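Local structure of aminotransferase AspB (Helicobacter pylori 26695, 3EZS) at residues A[110-115]-A[156-161]; A[150-155]-A[186-191]; A[98-103]-A[125-130]; A[115-120]-A[132-137]. The protein probably transfers amino groups between amino acids and oxo acids with pyridoxal 5'-phosphate as cofactor, like other class I and II aminotransferases. One frame throughout, in Å; residues are numbered along the deposited sequence.

In the fold
Interaction 3 opens first along the chain: it brings the end of helix 92-102 against the end of helix 120-127, closing a loop that holds strand 110-115. Interaction 1 starts within that loop and reaches on to strand 157-160, so the two cross. Interaction 4 begins at the residue where strand 110-115 ends, Asn115, and closes on strand 131-136; it crosses interaction 3 and nests inside the loop of interaction 1. Interaction 2 crosses interaction 1 and follows the other two in series, packing helix 149-154 on the turn that leads into strand 189-193. Together they tie four parallel strands, 131-136, 110-115, 157-160 and 189-193, to helices 92-102, 120-127 and 149-154.

Interaction 1: residues A[110-115]-A[156-161]; sequences TIAYPN and DLVILN. With EDO (1,2-ethanediol), chain D; EDO (1,2-ethanediol), chain F.
Ile111 pairs with Leu157 and Ala112 with Val158 where two parallel strands run side by side in the central mixed sheet of the aminotransferase fold, their axes 16° apart. Ala112 straddles its partner in the regular parallel manner, with Ala112 N hydrogen-bonded to Leu157 O at 2.9 Å and Ala112 O to Ile159 N at 2.9 Å. At the start of the ladder the Asp156 carboxylate supplements the backbone bonds. With its CG beside its own N (chi1 -61°), the carboxylate turns back so that OD2 accepts Thr110 N at 2.9 Å on its anti side, while Asp156 N returns a bond of 3.0 Å to Thr110 O. On one face Ile111 CG2 lies 4.2 Å from both Leu157 CD2 and Ile159 CD1; on the other, Ala112 CB meets Val158 CG2 at 4.0 Å. Strand 131-136 continues the sheet beyond 110-115, strand 189-193 beyond 157-160; Ala125 of helix 120-127 packs on Ile111, and Phe188 on Val158.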
loop_
_atom_site.group_PDB
_atom_site.type_symbol
_atom_site.label_atom_id
_atom_site.label_comp_id
_atom_site.label_asym_id
_atom_site.label_seq_id
_atom_site.Cartn_x
_atom_site.Cartn_y
_atom_site.Cartn_z
ATOM N N THR A 110 -9.673 -5.806 21.934
ATOM C CA THR A 110 -10.998 -5.200 21.819
ATOM C C THR A 110 -10.893 -3.795 21.249
ATOM O O THR A 110 -10.172 -2.960 21.793
ATOM C CB THR A 110 -11.676 -5.100 23.173
ATOM O OG1 THR A 110 -11.713 -6.400 23.789
ATOM C CG2 THR A 110 -13.094 -4.524 23.005
ATOM N N ILE A 111 -11.610 -3.537 20.156
ATOM C CA ILE A 111 -11.587 -2.246 19.510
ATOM C C ILE A 111 -12.976 -1.609 19.615
ATOM O O ILE A 111 -13.989 -2.305 19.505
ATOM C CB ILE A 111 -11.169 -2.385 18.037
ATOM C CG1 ILE A 111 -9.770 -3.009 17.933
ATOM C CG2 ILE A 111 -11.196 -1.031 17.332
ATOM C CD1 ILE A 111 -9.322 -3.249 16.459
ATOM N N ALA A 112 -13.020 -0.299 19.860
ATOM C CA ALA A 112 -14.297 0.427 19.925
ATOM C C ALA A 112 -14.362 1.414 18.779
ATOM O O ALA A 112 -13.359 2.027 18.431
ATOM C CB ALA A 112 -14.468 1.153 21.255
ATOM N N TYR A 113 -15.530 1.518 18.160
ATOM C CA TYR A 113 -15.762 2.511 17.104
ATOM C C TYR A 113 -17.257 2.817 17.020
ATOM O O TYR A 113 -18.073 2.020 17.484
ATOM C CB TYR A 113 -15.162 2.086 15.749
ATOM C CG TYR A 113 -15.495 0.684 15.272
ATOM C CD1 TYR A 113 -14.727 -0.404 15.672
ATOM C CD2 TYR A 113 -16.537 0.451 14.380
ATOM C CE1 TYR A 113 -15.013 -1.685 15.223
ATOM C CE2 TYR A 113 -16.827 -0.828 13.927
ATOM C CZ TYR A 113 -16.065 -1.891 14.355
ATOM O OH TYR A 113 -16.345 -3.169 13.914
ATOM N N PRO A 114 -17.628 3.970 16.423
ATOM C CA PRO A 114 -19.063 4.284 16.393
ATOM C C PRO A 114 -19.884 3.426 15.418
ATOM O O PRO A 114 -19.326 2.668 14.612
ATOM C CB PRO A 114 -19.106 5.770 15.990
ATOM C CG PRO A 114 -17.678 6.243 15.981
ATOM C CD PRO A 114 -16.832 5.030 15.775
ATOM N N ASN A 115 -21.205 3.542 15.540
ATOM C CA ASN A 115 -22.164 2.833 14.690
ATOM C C ASN A 115 -23.280 3.850 14.371
ATOM O O ASN A 115 -23.976 4.306 15.270
ATOM C CB ASN A 115 -22.661 1.576 15.426
ATOM C CG ASN A 115 -23.665 0.757 14.630
ATOM O OD1 ASN A 115 -23.755 0.862 13.401
ATOM N ND2 ASN A 115 -24.425 -0.094 15.342
ATOM N N ASP A 156 -8.992 -1.625 24.222
ATOM C CA ASP A 156 -7.570 -1.438 23.925
ATOM C C ASP A 156 -7.304 -0.299 22.940
ATOM O O ASP A 156 -6.246 0.319 22.965
ATOM C CB ASP A 156 -7.021 -2.733 23.307
ATOM C CG ASP A 156 -7.147 -3.927 24.239
ATOM O OD1 ASP A 156 -6.736 -3.796 25.407
ATOM O OD2 ASP A 156 -7.628 -5.002 23.805
ATOM N N LEU A 157 -8.254 -0.055 22.055
ATOM C CA LEU A 157 -8.118 0.935 21.016
ATOM C C LEU A 157 -9.500 1.495 20.753
ATOM O O LEU A 157 -10.454 0.738 20.624
ATOM C CB LEU A 157 -7.554 0.287 19.742
ATOM C CG LEU A 157 -7.491 1.148 18.469
ATOM C CD1 LEU A 157 -6.447 2.224 18.649
ATOM C CD2 LEU A 157 -7.174 0.333 17.241
ATOM N N VAL A 158 -9.607 2.820 20.722
ATOM C CA VAL A 158 -10.863 3.494 20.408
ATOM C C VAL A 158 -10.632 4.369 19.171
ATOM O O VAL A 158 -9.669 5.153 19.116
ATOM C CB VAL A 158 -11.387 4.378 21.550
ATOM C CG1 VAL A 158 -12.669 5.122 21.093
ATOM C CG2 VAL A 158 -11.639 3.544 22.797
ATOM N N ILE A 159 -11.509 4.206 18.188
ATOM C CA ILE A 159 -11.464 4.978 16.950
ATOM C C ILE A 159 -12.669 5.893 16.891
ATOM O O ILE A 159 -13.804 5.428 16.909
ATOM C CB ILE A 159 -11.525 4.082 15.699
ATOM C CG1 ILE A 159 -10.386 3.062 15.692
ATOM C CG2 ILE A 159 -11.458 4.933 14.428
ATOM C CD1 ILE A 159 -10.489 2.040 14.581
ATOM N N LEU A 160 -12.419 7.200 16.873
ATOM C CA LEU A 160 -13.461 8.194 16.696
ATOM C C LEU A 160 -13.336 8.697 15.259
ATOM O O LEU A 160 -12.294 8.498 14.602
ATOM C CB LEU A 160 -13.298 9.360 17.671
ATOM C CG LEU A 160 -13.267 9.032 19.172
ATOM C CD1 LEU A 160 -12.855 10.281 19.961
ATOM C CD2 LEU A 160 -14.605 8.457 19.670
ATOM N N ASN A 161 -14.402 9.333 14.778
ATOM C CA ASN A 161 -14.430 9.908 13.443
ATOM C C ASN A 161 -15.173 11.235 13.558
ATOM O O ASN A 161 -16.406 11.268 13.478
ATOM C CB ASN A 161 -15.129 8.954 12.478
ATOM C CG ASN A 161 -15.196 9.476 11.047
ATOM O OD1 ASN A 161 -16.126 9.134 10.297
ATOM N ND2 ASN A 161 -14.209 10.278 10.650
HETATM C C1 EDO D . -18.911 11.689 16.431
HETATM O O1 EDO D . -17.939 12.692 16.092
HETATM C C2 EDO D . -18.180 10.445 16.915
HETATM O O2 EDO D . -17.118 10.119 16.038
HETATM C C1 EDO F . -14.837 8.284 5.453
HETATM O O1 EDO F . -13.776 8.748 4.600
HETATM C C2 EDO F . -14.268 8.003 6.855
HETATM O O2 EDO F . -14.340 9.090 7.774
HETATM O O HOH W 1 -9.130 -6.595 25.711
#

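Interaction 2: residues A[150-155]-A[186-191]; sequences KELQEV and HDFILI. With EDO (1,2-ethanediol), chain E.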
loop_
_atom_site.group_PDB
_atom_site.type_symbol
_atom_site.label_atom_id
_atom_site.label_comp_id
_atom_site.label_asym_id
_atom_site.label_seq_id
_atom_site.Cartn_x
_atom_site.Cartn_y
_atom_site.Cartn_z
ATOM N N LYS A 150 -17.221 -0.560 32.621
ATOM C CA LYS A 150 -16.598 -1.860 32.346
ATOM C C LYS A 150 -15.933 -1.853 30.957
ATOM O O LYS A 150 -14.792 -2.302 30.806
ATOM C CB LYS A 150 -17.625 -2.996 32.499
ATOM C CG LYS A 150 -17.149 -4.420 32.140
ATOM C CD LYS A 150 -15.922 -4.890 32.938
ATOM N N GLU A 151 -16.651 -1.329 29.962
ATOM C CA GLU A 151 -16.135 -1.205 28.605
ATOM C C GLU A 151 -14.864 -0.370 28.556
ATOM O O GLU A 151 -13.900 -0.765 27.894
ATOM C CB GLU A 151 -17.197 -0.609 27.690
ATOM C CG GLU A 151 -18.380 -1.544 27.464
ATOM C CD GLU A 151 -19.506 -0.912 26.679
ATOM O OE1 GLU A 151 -19.731 0.327 26.767
ATOM O OE2 GLU A 151 -20.183 -1.681 25.976
ATOM N N LEU A 152 -14.844 0.767 29.264
ATOM C CA LEU A 152 -13.636 1.610 29.316
ATOM C C LEU A 152 -12.407 0.842 29.834
ATOM O O LEU A 152 -11.287 1.074 29.369
ATOM C CB LEU A 152 -13.880 2.882 30.148
ATOM C CG LEU A 152 -14.759 3.945 29.482
ATOM C CD1 LEU A 152 -15.331 4.916 30.482
ATOM C CD2 LEU A 152 -13.991 4.687 28.345
ATOM N N GLN A 153 -12.627 -0.071 30.781
ATOM C CA GLN A 153 -11.557 -0.893 31.354
ATOM C C GLN A 153 -11.148 -2.084 30.468
ATOM O O GLN A 153 -10.051 -2.632 30.643
ATOM C CB GLN A 153 -11.985 -1.430 32.722
ATOM C CG GLN A 153 -12.235 -0.358 33.773
ATOM C CD GLN A 153 -12.784 -0.935 35.080
ATOM O OE1 GLN A 153 -12.771 -2.153 35.292
ATOM N NE2 GLN A 153 -13.269 -0.058 35.959
ATOM N N GLU A 154 -12.028 -2.482 29.541
ATOM C CA GLU A 154 -11.770 -3.618 28.645
ATOM C C GLU A 154 -11.156 -3.250 27.300
ATOM O O GLU A 154 -10.386 -4.032 26.741
ATOM C CB GLU A 154 -13.055 -4.406 28.395
ATOM N N VAL A 155 -11.475 -2.058 26.800
ATOM C CA VAL A 155 -11.062 -1.637 25.471
ATOM C C VAL A 155 -9.555 -1.354 25.393
ATOM O O VAL A 155 -8.936 -0.929 26.362
ATOM C CB VAL A 155 -11.909 -0.409 24.985
ATOM C CG1 VAL A 155 -11.514 0.853 25.745
ATOM C CG2 VAL A 155 -11.762 -0.201 23.488
ATOM N N HIS A 186 -7.397 5.011 31.652
ATOM C CA HIS A 186 -7.549 3.573 31.462
ATOM C C HIS A 186 -6.424 2.940 30.643
ATOM O O HIS A 186 -6.375 1.724 30.496
ATOM C CB HIS A 186 -8.901 3.280 30.825
ATOM C CG HIS A 186 -10.065 3.691 31.677
ATOM N ND1 HIS A 186 -10.536 2.917 32.714
ATOM C CD2 HIS A 186 -10.853 4.793 31.642
ATOM C CE1 HIS A 186 -11.562 3.525 33.283
ATOM N NE2 HIS A 186 -11.780 4.661 32.647
ATOM N N ASP A 187 -5.521 3.767 30.130
ATOM C CA ASP A 187 -4.408 3.310 29.295
ATOM C C ASP A 187 -4.853 2.523 28.043
ATOM O O ASP A 187 -4.510 1.346 27.876
ATOM C CB ASP A 187 -3.381 2.512 30.125
ATOM C CG ASP A 187 -2.022 2.374 29.415
ATOM O OD1 ASP A 187 -1.738 3.158 28.481
ATOM O OD2 ASP A 187 -1.229 1.492 29.806
ATOM N N PHE A 188 -5.664 3.162 27.197
ATOM C CA PHE A 188 -5.996 2.606 25.874
ATOM C C PHE A 188 -5.545 3.603 24.797
ATOM O O PHE A 188 -5.285 4.772 25.092
ATOM C CB PHE A 188 -7.468 2.201 25.704
ATOM C CG PHE A 188 -8.449 3.306 25.911
ATOM C CD1 PHE A 188 -8.721 4.215 24.902
ATOM C CD2 PHE A 188 -9.156 3.405 27.114
ATOM C CE1 PHE A 188 -9.647 5.232 25.090
ATOM C CE2 PHE A 188 -10.098 4.424 27.316
ATOM C CZ PHE A 188 -10.350 5.332 26.296
ATOM N N ILE A 189 -5.407 3.109 23.569
ATOM C CA ILE A 189 -4.995 3.912 22.435
ATOM C C ILE A 189 -6.235 4.568 21.826
ATOM O O ILE A 189 -7.246 3.909 21.615
ATOM C CB ILE A 189 -4.249 3.068 21.368
ATOM C CG1 ILE A 189 -3.027 2.376 21.983
ATOM C CG2 ILE A 189 -3.875 3.944 20.139
ATOM C CD1 ILE A 189 -2.107 3.297 22.749
ATOM N N LEU A 190 -6.136 5.868 21.554
ATOM C CA LEU A 190 -7.236 6.662 21.027
ATOM C C LEU A 190 -6.859 7.324 19.707
ATOM O O LEU A 190 -5.886 8.053 19.649
ATOM C CB LEU A 190 -7.588 7.764 22.033
ATOM C CG LEU A 190 -8.739 8.725 21.676
ATOM C CD1 LEU A 190 -10.096 8.005 21.612
ATOM C CD2 LEU A 190 -8.766 9.868 22.680
ATOM N N ILE A 191 -7.655 7.089 18.669
ATOM C CA ILE A 191 -7.416 7.660 17.341
ATOM C C ILE A 191 -8.633 8.440 16.860
ATOM O O ILE A 191 -9.758 8.034 17.105
ATOM C CB ILE A 191 -7.217 6.527 16.282
ATOM C CG1 ILE A 191 -5.950 5.718 16.554
ATOM C CG2 ILE A 191 -7.174 7.090 14.861
ATOM C CD1 ILE A 191 -5.878 4.454 15.663
HETATM C C1 EDO E . -22.459 1.823 24.795
HETATM O O1 EDO E . -21.924 1.498 26.093
HETATM C C2 EDO E . -21.624 1.161 23.706
HETATM O O2 EDO E . -21.588 -0.263 23.928
#
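Leu152, in the last turn of helix 149-154, reaches two rings of segment 186-191 with different parts of one side chain. Its CB sits over a face of the His186 imidazole, 3.8 Å from the ring centroid and 14° off the normal, a CH-pi contact displaced somewhat toward the rim. CG lies beside the backbone N (chi1 -73°), and from this branch point the methyls diverge: CD1 stays by the imidazole, 4.2 Å from His186 NE2, whereas CD2 goes to the next ring and meets Phe188 CE2 at 4.0 Å. The backbone of the same residue joins in, for Leu152 O lies 3.6 Å from His186 CB. Next to it the aliphatic part of Gln153 touches the imidazole, CG to His186 ND1 at 3.8 Å, while Gln153 NE2 is hydrogen-bonded to Glu149 OE2. Val155, the first residue beyond the helix, places CG1 over a face of the Phe188 ring, 4.1 Å from its centroid and 24° off the normal. Leu182 of helix 173-186 also packs on Leu152. No hydrogen bond spans the two segments. The end of helix 149-154 is therefore held to the turn before strand 189-193, at His186 and Phe188, by dispersion and CH-pi contacts, which depend on the fit of aliphatic groups to the two rings rather than on the direction of any polar bond.

Interaction 3: residues A[98-103]-A[125-130]; sequences FPSFVL and AKFIKA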
loop_
_atom_site.group_PDB
_atom_site.type_symbol
_atom_site.label_atom_id
_atom_site.label_comp_id
_atom_site.label_asym_id
_atom_site.label_seq_id
_atom_site.Cartn_x
_atom_site.Cartn_y
_atom_site.Cartn_z
ATOM N N PHE A 98 -2.983 0.134 11.012
ATOM C CA PHE A 98 -2.435 0.625 12.281
ATOM C C PHE A 98 -2.887 -0.254 13.463
ATOM O O PHE A 98 -2.079 -0.604 14.313
ATOM C CB PHE A 98 -2.747 2.109 12.536
ATOM C CG PHE A 98 -2.012 2.681 13.726
ATOM C CD1 PHE A 98 -0.676 3.062 13.610
ATOM C CD2 PHE A 98 -2.641 2.831 14.956
ATOM C CE1 PHE A 98 0.011 3.573 14.683
ATOM C CE2 PHE A 98 -1.937 3.340 16.055
ATOM C CZ PHE A 98 -0.618 3.712 15.913
ATOM N N PRO A 99 -4.182 -0.611 13.518
ATOM C CA PRO A 99 -4.586 -1.487 14.638
ATOM C C PRO A 99 -3.842 -2.836 14.697
ATOM O O PRO A 99 -3.535 -3.289 15.795
ATOM C CB PRO A 99 -6.085 -1.690 14.397
ATOM C CG PRO A 99 -6.510 -0.467 13.538
ATOM C CD PRO A 99 -5.322 -0.253 12.652
ATOM N N SER A 100 -3.553 -3.470 13.550
ATOM C CA SER A 100 -2.795 -4.730 13.570
ATOM C C SER A 100 -1.364 -4.470 14.050
ATOM O O SER A 100 -0.746 -5.328 14.669
ATOM C CB SER A 100 -2.798 -5.470 12.210
ATOM O OG SER A 100 -2.075 -4.784 11.199
ATOM N N PHE A 101 -0.829 -3.294 13.755
ATOM C CA PHE A 101 0.472 -2.934 14.279
ATOM C C PHE A 101 0.431 -2.769 15.810
ATOM O O PHE A 101 1.154 -3.463 16.510
ATOM C CB PHE A 101 1.007 -1.671 13.607
ATOM C CG PHE A 101 2.029 -0.933 14.438
ATOM C CD1 PHE A 101 3.324 -1.422 14.577
ATOM C CD2 PHE A 101 1.684 0.247 15.096
ATOM C CE1 PHE A 101 4.253 -0.742 15.367
ATOM C CE2 PHE A 101 2.607 0.925 15.881
ATOM C CZ PHE A 101 3.891 0.434 16.009
ATOM N N VAL A 102 -0.427 -1.874 16.313
ATOM C CA VAL A 102 -0.465 -1.573 17.752
ATOM C C VAL A 102 -0.941 -2.707 18.625
ATOM O O VAL A 102 -0.448 -2.855 19.739
ATOM C CB VAL A 102 -1.312 -0.305 18.128
ATOM C CG1 VAL A 102 -0.650 0.910 17.631
ATOM C CG2 VAL A 102 -2.734 -0.403 17.626
ATOM N N LEU A 103 -1.863 -3.518 18.117
ATOM C CA LEU A 103 -2.406 -4.635 18.897
ATOM C C LEU A 103 -1.758 -5.966 18.519
ATOM O O LEU A 103 -2.242 -7.015 18.902
ATOM C CB LEU A 103 -3.939 -4.686 18.737
ATOM C CG LEU A 103 -4.683 -3.364 19.022
ATOM C CD1 LEU A 103 -6.191 -3.447 18.738
ATOM C CD2 LEU A 103 -4.449 -2.894 20.454
ATOM N N ALA A 125 -10.617 -4.463 12.468
ATOM C CA ALA A 125 -10.868 -5.315 13.636
ATOM C C ALA A 125 -10.873 -6.790 13.268
ATOM O O ALA A 125 -10.403 -7.634 14.027
ATOM C CB ALA A 125 -12.211 -4.932 14.286
ATOM N N LYS A 126 -11.447 -7.117 12.119
ATOM C CA LYS A 126 -11.469 -8.510 11.669
ATOM C C LYS A 126 -10.056 -9.012 11.378
ATOM O O LYS A 126 -9.703 -10.119 11.752
ATOM C CB LYS A 126 -12.307 -8.668 10.400
ATOM C CG LYS A 126 -13.814 -8.666 10.591
ATOM C CD LYS A 126 -14.459 -8.793 9.222
ATOM C CE LYS A 126 -15.928 -9.083 9.300
ATOM N NZ LYS A 126 -16.399 -9.307 7.917
ATOM N N PHE A 127 -9.248 -8.177 10.724
ATOM C CA PHE A 127 -7.881 -8.559 10.363
ATOM C C PHE A 127 -6.991 -8.907 11.564
ATOM O O PHE A 127 -6.156 -9.811 11.465
ATOM C CB PHE A 127 -7.227 -7.476 9.500
ATOM C CG PHE A 127 -5.898 -7.882 8.911
ATOM C CD1 PHE A 127 -5.766 -9.082 8.207
ATOM C CD2 PHE A 127 -4.800 -7.038 9.000
ATOM C CE1 PHE A 127 -4.556 -9.451 7.648
ATOM C CE2 PHE A 127 -3.576 -7.400 8.425
ATOM C CZ PHE A 127 -3.459 -8.605 7.753
ATOM N N ILE A 128 -7.179 -8.212 12.690
ATOM C CA ILE A 128 -6.411 -8.500 13.915
ATOM C C ILE A 128 -7.254 -9.372 14.886
ATOM O O ILE A 128 -6.902 -9.549 16.041
ATOM C CB ILE A 128 -5.862 -7.169 14.561
ATOM C CG1 ILE A 128 -4.781 -7.433 15.634
ATOM C CG2 ILE A 128 -7.022 -6.299 15.119
ATOM C CD1 ILE A 128 -3.559 -8.279 15.183
ATOM N N LYS A 129 -8.358 -9.933 14.396
ATOM C CA LYS A 129 -9.229 -10.821 15.177
ATOM C C LYS A 129 -9.651 -10.214 16.512
ATOM O O LYS A 129 -9.597 -10.860 17.551
ATOM C CB LYS A 129 -8.552 -12.178 15.395
ATOM C CG LYS A 129 -8.024 -12.818 14.119
ATOM C CD LYS A 129 -7.571 -14.243 14.372
ATOM C CE LYS A 129 -7.028 -14.916 13.111
ATOM N NZ LYS A 129 -5.712 -14.379 12.634
ATOM N N ALA A 130 -10.090 -8.964 16.460
ATOM C CA ALA A 130 -10.506 -8.231 17.635
ATOM C C ALA A 130 -12.016 -8.246 17.811
ATOM O O ALA A 130 -12.779 -8.359 16.840
ATOM C CB ALA A 130 -10.029 -6.763 17.530
#
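Two helices end beside each other here, the backbones coming nearest at Ser100 and Ile128, whose CA atoms are 5.2 Å apart. Helix 120-127 is closed by a Schellman motif: Lys129, with positive phi, is the C-prime residue, Ala130 N bonds Ala125 O at 2.8 Å, and Lys129 N bonds Lys126 O at 3.0 Å. Just past the helix, Ile128 carries the contact. Its CG1 extends opposite the backbone N (chi1 -166°), which lays that branch against the neighbouring helix: CG1 is 3.9 Å from Ser100 CA and 4.2 Å from Leu103 CB, and CD1 reaches Ser100 CB at 4.2 Å. Phe127 meets the same serine: its CD2 approaches Ser100 CB at 4.1 Å, the ring oblique to it. The serine hydroxyl is turned back to its own helix, where OG is hydrogen-bonded to Asn97 O, so the serine offers Ile128 mainly its carbon atoms. No hydrogen bond links the two segments. Phe127 also touches Phe127 and Phe256 of the second subunit, so the contact lies at the dimer interface. Both helices pack on the sheet face bearing Ile111 and Leu157, and helix 120-127 is the connection of a beta-alpha-beta crossover between the adjacent parallel strands 110-115 and 131-136, an element characteristic of the large domain of this aminotransferase fold.

Interaction 4: residues A[115-120]-A[132-137]; sequences NPFYQI and SLLMPL
Asn115 and Leu134 lie across each other at an angle where strand 110-115 runs out beside strand 131-136. Their CB atoms are 4.0 Å apart, and the amide, set opposite the backbone N (chi1 -180°), passes the leucine with Asn115 ND2 3.9 Å from Leu134 CD1. That nitrogen is used elsewhere, as a donor to Arg342 O, which helps fix the rotation of the amide. The second methyl of Leu134 turns to the phenyl ring of Phe117: CD2 approaches Phe117 CE1 obliquely at 4.2 Å, while an edge of the same ring faces Asn115 CA. In the backbone, Asn115 forms the last parallel bridge, with Pro136. Asn115 O receives Leu137 N at 2.7 Å, and Asn115 N gives a bond of 2.9 Å to the O of Met135, a selenomethionine; that donor stands well above the carbonyl plane, 58° out of it. A cis peptide then joins Asn115 to Pro116 and redirects the chain, yet Pro116 CD still touches Leu137 CB at 4.2 Å. Farther on, Gln119 NE2 is hydrogen-bonded to Phe117 O and Gln119 OE1 to Arg342 NH1. The phenyl ring of Phe117 also meets Tyr113 of strand 110-115 edge to face. The segment thus leads from that strand into helix 120-127, beside the end of 131-136, the outermost strand of the sheet within this chain, with Ile345 packing on Asn115 and Pro116.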
loop_
_atom_site.group_PDB
_atom_site.type_symbol
_atom_site.label_atom_id
_atom_site.label_comp_id
_atom_site.label_asym_id
_atom_site.label_seq_id
_atom_site.Cartn_x
_atom_site.Cartn_y
_atom_site.Cartn_z
ATOM N N ASN A 115 -21.205 3.542 15.540
ATOM C CA ASN A 115 -22.164 2.833 14.690
ATOM C C ASN A 115 -23.280 3.850 14.371
ATOM O O ASN A 115 -23.976 4.306 15.270
ATOM C CB ASN A 115 -22.661 1.576 15.426
ATOM C CG ASN A 115 -23.665 0.757 14.630
ATOM O OD1 ASN A 115 -23.755 0.862 13.401
ATOM N ND2 ASN A 115 -24.425 -0.094 15.342
ATOM N N PRO A 116 -23.470 4.203 13.095
ATOM C CA PRO A 116 -22.843 3.726 11.858
ATOM C C PRO A 116 -21.398 4.167 11.661
ATOM O O PRO A 116 -20.907 5.041 12.394
ATOM C CB PRO A 116 -23.776 4.242 10.750
ATOM C CG PRO A 116 -24.540 5.366 11.355
ATOM C CD PRO A 116 -24.451 5.272 12.854
ATOM N N PHE A 117 -20.729 3.542 10.687
ATOM C CA PHE A 117 -19.318 3.759 10.443
ATOM C C PHE A 117 -18.831 3.461 9.023
ATOM O O PHE A 117 -19.456 2.719 8.288
ATOM C CB PHE A 117 -18.517 2.855 11.389
ATOM C CG PHE A 117 -18.888 1.381 11.281
ATOM C CD1 PHE A 117 -19.920 0.851 12.038
ATOM C CD2 PHE A 117 -18.205 0.530 10.411
ATOM C CE1 PHE A 117 -20.275 -0.491 11.931
ATOM C CE2 PHE A 117 -18.549 -0.809 10.309
ATOM C CZ PHE A 117 -19.585 -1.320 11.064
ATOM N N TYR A 118 -17.699 4.074 8.681
ATOM C CA TYR A 118 -16.935 3.806 7.464
ATOM C C TYR A 118 -16.445 2.393 7.694
ATOM O O TYR A 118 -15.741 2.131 8.664
ATOM C CB TYR A 118 -15.789 4.809 7.397
ATOM C CG TYR A 118 -14.755 4.663 6.282
ATOM C CD1 TYR A 118 -15.118 4.363 4.977
ATOM C CD2 TYR A 118 -13.410 4.931 6.538
ATOM C CE1 TYR A 118 -14.148 4.264 3.961
ATOM C CE2 TYR A 118 -12.442 4.853 5.534
ATOM C CZ TYR A 118 -12.814 4.512 4.254
ATOM O OH TYR A 118 -11.838 4.443 3.290
ATOM N N GLN A 119 -16.831 1.493 6.791
ATOM C CA GLN A 119 -16.635 0.057 6.950
ATOM C C GLN A 119 -15.203 -0.444 7.151
ATOM O O GLN A 119 -15.017 -1.572 7.612
ATOM C CB GLN A 119 -17.266 -0.701 5.773
ATOM C CG GLN A 119 -18.796 -0.396 5.465
ATOM C CD GLN A 119 -19.789 -0.692 6.607
ATOM O OE1 GLN A 119 -20.479 -1.723 6.595
ATOM N NE2 GLN A 119 -19.870 0.211 7.576
ATOM N N ILE A 120 -14.198 0.359 6.807
ATOM C CA ILE A 120 -12.818 -0.069 7.003
ATOM C C ILE A 120 -12.507 -0.306 8.497
ATOM O O ILE A 120 -11.688 -1.165 8.814
ATOM C CB ILE A 120 -11.804 0.900 6.306
ATOM C CG1 ILE A 120 -10.439 0.226 6.128
ATOM C CG2 ILE A 120 -11.672 2.207 7.043
ATOM C CD1 ILE A 120 -10.501 -0.964 5.190
ATOM N N SER A 132 -15.288 -6.196 18.559
ATOM C CA SER A 132 -15.729 -4.839 18.264
ATOM C C SER A 132 -16.780 -4.404 19.285
ATOM O O SER A 132 -17.701 -5.148 19.560
ATOM C CB SER A 132 -16.340 -4.758 16.858
ATOM O OG SER A 132 -15.376 -4.943 15.842
ATOM N N LEU A 133 -16.613 -3.211 19.849
ATOM C CA LEU A 133 -17.582 -2.600 20.750
ATOM C C LEU A 133 -18.129 -1.420 19.981
ATOM O O LEU A 133 -17.414 -0.447 19.737
ATOM C CB LEU A 133 -16.916 -2.124 22.037
ATOM C CG LEU A 133 -16.566 -3.153 23.093
ATOM C CD1 LEU A 133 -15.786 -2.485 24.228
ATOM C CD2 LEU A 133 -17.829 -3.826 23.631
ATOM N N LEU A 134 -19.392 -1.505 19.578
ATOM C CA LEU A 134 -20.004 -0.488 18.730
ATOM C C LEU A 134 -20.684 0.594 19.561
ATOM O O LEU A 134 -21.467 0.288 20.451
ATOM C CB LEU A 134 -20.986 -1.133 17.764
ATOM C CG LEU A 134 -20.429 -2.133 16.741
ATOM C CD1 LEU A 134 -21.557 -2.627 15.831
ATOM C CD2 LEU A 134 -19.325 -1.541 15.896
HETATM N N MSE A 135 -20.353 1.856 19.285
HETATM C CA MSE A 135 -20.910 2.982 20.029
HETATM C C MSE A 135 -21.970 3.606 19.164
HETATM O O MSE A 135 -21.634 4.400 18.276
HETATM C CB MSE A 135 -19.804 4.001 20.356
HETATM C CG MSE A 135 -18.773 3.472 21.342
HETATM SE SE MSE A 135 -17.269 4.677 21.681
HETATM C CE MSE A 135 -16.557 4.921 19.883
ATOM N N PRO A 136 -23.263 3.296 19.434
ATOM C CA PRO A 136 -24.250 3.840 18.513
ATOM C C PRO A 136 -24.355 5.370 18.540
ATOM O O PRO A 136 -24.157 5.987 19.590
ATOM C CB PRO A 136 -25.570 3.197 18.958
ATOM C CG PRO A 136 -25.197 2.164 20.006
ATOM C CD PRO A 136 -23.893 2.568 20.552
ATOM N N LEU A 137 -24.622 5.943 17.364
ATOM C CA LEU A 137 -24.859 7.366 17.193
ATOM C C LEU A 137 -26.329 7.503 16.779
ATOM O O LEU A 137 -26.696 7.166 15.646
ATOM C CB LEU A 137 -23.969 7.937 16.096
ATOM C CG LEU A 137 -22.464 7.738 16.207
ATOM C CD1 LEU A 137 -21.788 8.288 14.919
ATOM C CD2 LEU A 137 -21.920 8.389 17.470
#